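Long-range contact in uncharacterized protein (Deinococcus radiodurans, PDB 3NQN), which is of unknown function but binds calcium ions and belongs to a family grouped with the Bet v 1-like proteins: residues A21-A29 and I70-E78. Residues are numbered along the deposited sequence; the frame is centred on the assembly and turned at random. Where two conformers were deposited one is given.
Sequences ALAFVREPA and IVRTPQGAE
The Arg26 guanidinium reaches the hairpin joining strands 60-73 and 76-81, meeting the carbonyls of Thr73 and Gly76 edge-on. Arg26 NE donates to Gly76 O at 3.0 Å. Arg26 NH2 donates to Thr73 O at 2.6 Å, with an N-H...O angle of 162°. Both acceptors lie in the guanidinium plane, so the pair of bonds fixes its rotation. Arg26 CG stands anti to its own carbonyl carbon (chi1 -73°) and the chain runs extended to NE, carrying the guanidinium to the turn. Each carbonyl also accepts a hairpin bond: Gly76 O takes Thr73 N from the face opposite Arg26 NE, and Thr73 O takes Gly76 N. Both faces of the guanidinium are covered, one by Leu22 CD2, 3.5 Å above the plane, the other by the guanidinium of Arg72, stacked with the planes 27° apart. Nearer the sheet, Val25 CG2 packs on Gly76 CA at 3.7 Å, and Ala77 CB abuts Val25 O. Val25 also touches Ala97 on the next strand, 90-99, and Met105 and Phe107 on 104-114 beyond it. Pro28 crosses Ile70 at about a right angle, its CG 3.6 Å from Ile70 CD1. An alanine in place of Arg26 would probably strip the two carbonyls of their helix-side donor and leave the Arg72 guanidinium without its stacking partner. The two guanidinium charges would repel, but the carbonyl oxygens at the Arg26 edge probably offset part of that; polar bonding and apolar packing thus tie the short helical region 18-31 to a hairpin of the antiparallel sheet, consistent with a Bet v 1-like fold.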
loop_
_atom_site.group_PDB
_atom_site.type_symbol
_atom_site.label_atom_id
_atom_site.label_comp_id
_atom_site.label_asym_id
_atom_site.label_seq_id
_atom_site.Cartn_x
_atom_site.Cartn_y
_atom_site.Cartn_z
ATOM N N ALA A 21 12.078 -21.050 26.233
ATOM C CA ALA A 21 10.870 -21.169 25.425
ATOM C C ALA A 21 9.875 -20.050 25.790
ATOM O O ALA A 21 9.296 -19.428 24.915
ATOM C CB ALA A 21 10.230 -22.564 25.610
ATOM N N LEU A 22 9.726 -19.778 27.088
ATOM C CA LEU A 22 8.879 -18.658 27.565
ATOM C C LEU A 22 9.361 -17.327 27.001
ATOM O O LEU A 22 8.563 -16.528 26.528
ATOM C CB LEU A 22 8.889 -18.581 29.093
ATOM C CG LEU A 22 7.811 -19.282 29.876
ATOM C CD1 LEU A 22 8.141 -19.223 31.381
ATOM C CD2 LEU A 22 6.459 -18.638 29.596
ATOM N N ALA A 23 10.682 -17.087 27.057
ATOM C CA ALA A 23 11.260 -15.851 26.553
ATOM C C ALA A 23 11.051 -15.707 25.052
ATOM O O ALA A 23 10.773 -14.616 24.549
ATOM C CB ALA A 23 12.768 -15.783 26.888
ATOM N N PHE A 24 11.215 -16.810 24.343
ATOM C CA PHE A 24 11.062 -16.855 22.883
ATOM C C PHE A 24 9.628 -16.489 22.442
ATOM O O PHE A 24 9.435 -15.643 21.573
ATOM C CB PHE A 24 11.436 -18.267 22.402
ATOM C CG PHE A 24 11.251 -18.496 20.934
ATOM C CD1 PHE A 24 12.255 -18.195 20.043
ATOM C CD2 PHE A 24 10.115 -19.116 20.459
ATOM C CE1 PHE A 24 12.101 -18.451 18.693
ATOM C CE2 PHE A 24 9.961 -19.380 19.105
ATOM C CZ PHE A 24 10.955 -19.038 18.232
ATOM N N VAL A 25 8.632 -17.104 23.059
ATOM C CA VAL A 25 7.235 -16.844 22.670
ATOM C C VAL A 25 6.751 -15.472 23.101
ATOM O O VAL A 25 5.773 -14.955 22.543
ATOM C CB VAL A 25 6.237 -17.953 23.188
ATOM C CG1 VAL A 25 6.610 -19.348 22.590
ATOM C CG2 VAL A 25 6.199 -17.985 24.690
ATOM N N ARG A 26 7.422 -14.872 24.080
ATOM C CA ARG A 26 6.998 -13.567 24.604
ATOM C C ARG A 26 7.593 -12.393 23.866
ATOM O O ARG A 26 7.157 -11.256 24.080
ATOM C CB ARG A 26 7.309 -13.450 26.089
ATOM C CG ARG A 26 6.386 -14.284 26.955
ATOM C CD ARG A 26 6.848 -14.350 28.362
ATOM N NE ARG A 26 5.813 -14.882 29.238
ATOM C CZ ARG A 26 6.020 -15.281 30.490
ATOM N NH1 ARG A 26 7.233 -15.221 31.025
ATOM N NH2 ARG A 26 5.010 -15.739 31.211
ATOM N N GLU A 27 8.601 -12.645 23.018
ATOM C CA GLU A 27 9.218 -11.579 22.240
ATOM C C GLU A 27 8.986 -11.828 20.747
ATOM O O GLU A 27 9.584 -12.736 20.160
ATOM C CB GLU A 27 10.714 -11.462 22.555
ATOM C CG GLU A 27 11.341 -10.198 21.978
ATOM C CD GLU A 27 12.739 -9.925 22.498
ATOM O OE1 GLU A 27 13.241 -10.711 23.333
ATOM O OE2 GLU A 27 13.336 -8.915 22.065
ATOM N N PRO A 28 8.100 -11.021 20.123
ATOM C CA PRO A 28 7.773 -11.240 18.724
ATOM C C PRO A 28 8.991 -11.236 17.791
ATOM O O PRO A 28 9.028 -12.002 16.850
ATOM C CB PRO A 28 6.816 -10.075 18.388
ATOM C CG PRO A 28 6.994 -9.097 19.435
ATOM C CD PRO A 28 7.439 -9.816 20.657
ATOM N N ALA A 29 9.974 -10.394 18.077
ATOM C CA ALA A 29 11.207 -10.329 17.259
ATOM C C ALA A 29 11.973 -11.660 17.267
ATOM O O ALA A 29 12.736 -11.938 16.357
ATOM C CB ALA A 29 12.117 -9.174 17.749
ATOM N N ILE A 70 0.152 -7.378 21.873
ATOM C CA ILE A 70 0.923 -8.464 22.477
ATOM C C ILE A 70 0.496 -8.575 23.935
ATOM O O ILE A 70 0.523 -7.590 24.668
ATOM C CB ILE A 70 2.431 -8.173 22.453
ATOM C CG1 ILE A 70 2.918 -7.919 21.031
ATOM C CG2 ILE A 70 3.212 -9.330 23.085
ATOM C CD1 ILE A 70 4.305 -7.263 21.001
ATOM N N VAL A 71 0.050 -9.756 24.328
ATOM C CA VAL A 71 -0.422 -9.999 25.684
ATOM C C VAL A 71 0.391 -11.097 26.321
ATOM O O VAL A 71 0.400 -12.214 25.854
ATOM C CB VAL A 71 -1.889 -10.428 25.698
ATOM C CG1 VAL A 71 -2.328 -10.698 27.149
ATOM C CG2 VAL A 71 -2.790 -9.336 25.012
ATOM N N ARG A 72 1.074 -10.755 27.396
ATOM C CA ARG A 72 1.912 -11.671 28.127
ATOM C C ARG A 72 1.052 -12.462 29.108
ATOM O O ARG A 72 0.316 -11.883 29.902
ATOM C CB ARG A 72 2.960 -10.868 28.889
ATOM C CG ARG A 72 3.903 -11.656 29.751
ATOM C CD ARG A 72 4.814 -10.695 30.553
ATOM N NE ARG A 72 5.872 -11.418 31.259
ATOM C CZ ARG A 72 5.704 -12.045 32.423
ATOM N NH1 ARG A 72 4.514 -12.042 33.028
ATOM N NH2 ARG A 72 6.728 -12.678 32.988
ATOM N N THR A 73 1.169 -13.775 29.051
ATOM C CA THR A 73 0.380 -14.666 29.901
ATOM C C THR A 73 1.285 -15.532 30.780
ATOM O O THR A 73 2.492 -15.581 30.579
ATOM C CB THR A 73 -0.492 -15.561 29.027
ATOM O OG1 THR A 73 0.349 -16.276 28.118
ATOM C CG2 THR A 73 -1.496 -14.692 28.230
ATOM N N PRO A 74 0.701 -16.239 31.750
ATOM C CA PRO A 74 1.557 -17.017 32.654
ATOM C C PRO A 74 2.387 -18.122 31.976
ATOM O O PRO A 74 3.516 -18.361 32.391
ATOM C CB PRO A 74 0.555 -17.597 33.661
ATOM C CG PRO A 74 -0.526 -16.597 33.700
ATOM C CD PRO A 74 -0.657 -16.077 32.297
ATOM N N GLN A 75 1.863 -18.745 30.920
ATOM C CA GLN A 75 2.562 -19.827 30.202
ATOM C C GLN A 75 3.181 -19.374 28.881
ATOM O O GLN A 75 3.751 -20.181 28.153
ATOM C CB GLN A 75 1.593 -20.951 29.862
ATOM C CG GLN A 75 0.790 -21.483 30.988
ATOM C CD GLN A 75 0.068 -22.730 30.582
ATOM O OE1 GLN A 75 -1.123 -22.697 30.271
ATOM N NE2 GLN A 75 0.808 -23.822 30.461
ATOM N N GLY A 76 3.024 -18.102 28.532
ATOM C CA GLY A 76 3.555 -17.620 27.253
ATOM C C GLY A 76 3.083 -16.232 26.865
ATOM O O GLY A 76 3.374 -15.264 27.544
ATOM N N ALA A 77 2.342 -16.152 25.769
ATOM C CA ALA A 77 1.880 -14.875 25.249
ATOM C C ALA A 77 0.833 -15.102 24.184
ATOM O O ALA A 77 0.740 -16.200 23.606
ATOM C CB ALA A 77 3.062 -14.089 24.654
ATOM N N GLU A 78 0.059 -14.060 23.906
ATOM C CA GLU A 78 -0.924 -14.076 22.827
ATOM C C GLU A 78 -0.778 -12.842 21.964
ATOM O O GLU A 78 -0.228 -11.818 22.402
ATOM C CB GLU A 78 -2.346 -14.010 23.377
ATOM C CG GLU A 78 -2.802 -15.166 24.179
ATOM C CD GLU A 78 -4.199 -14.940 24.729
ATOM O OE1 GLU A 78 -5.085 -14.453 23.967
ATOM O OE2 GLU A 78 -4.417 -15.247 25.905
#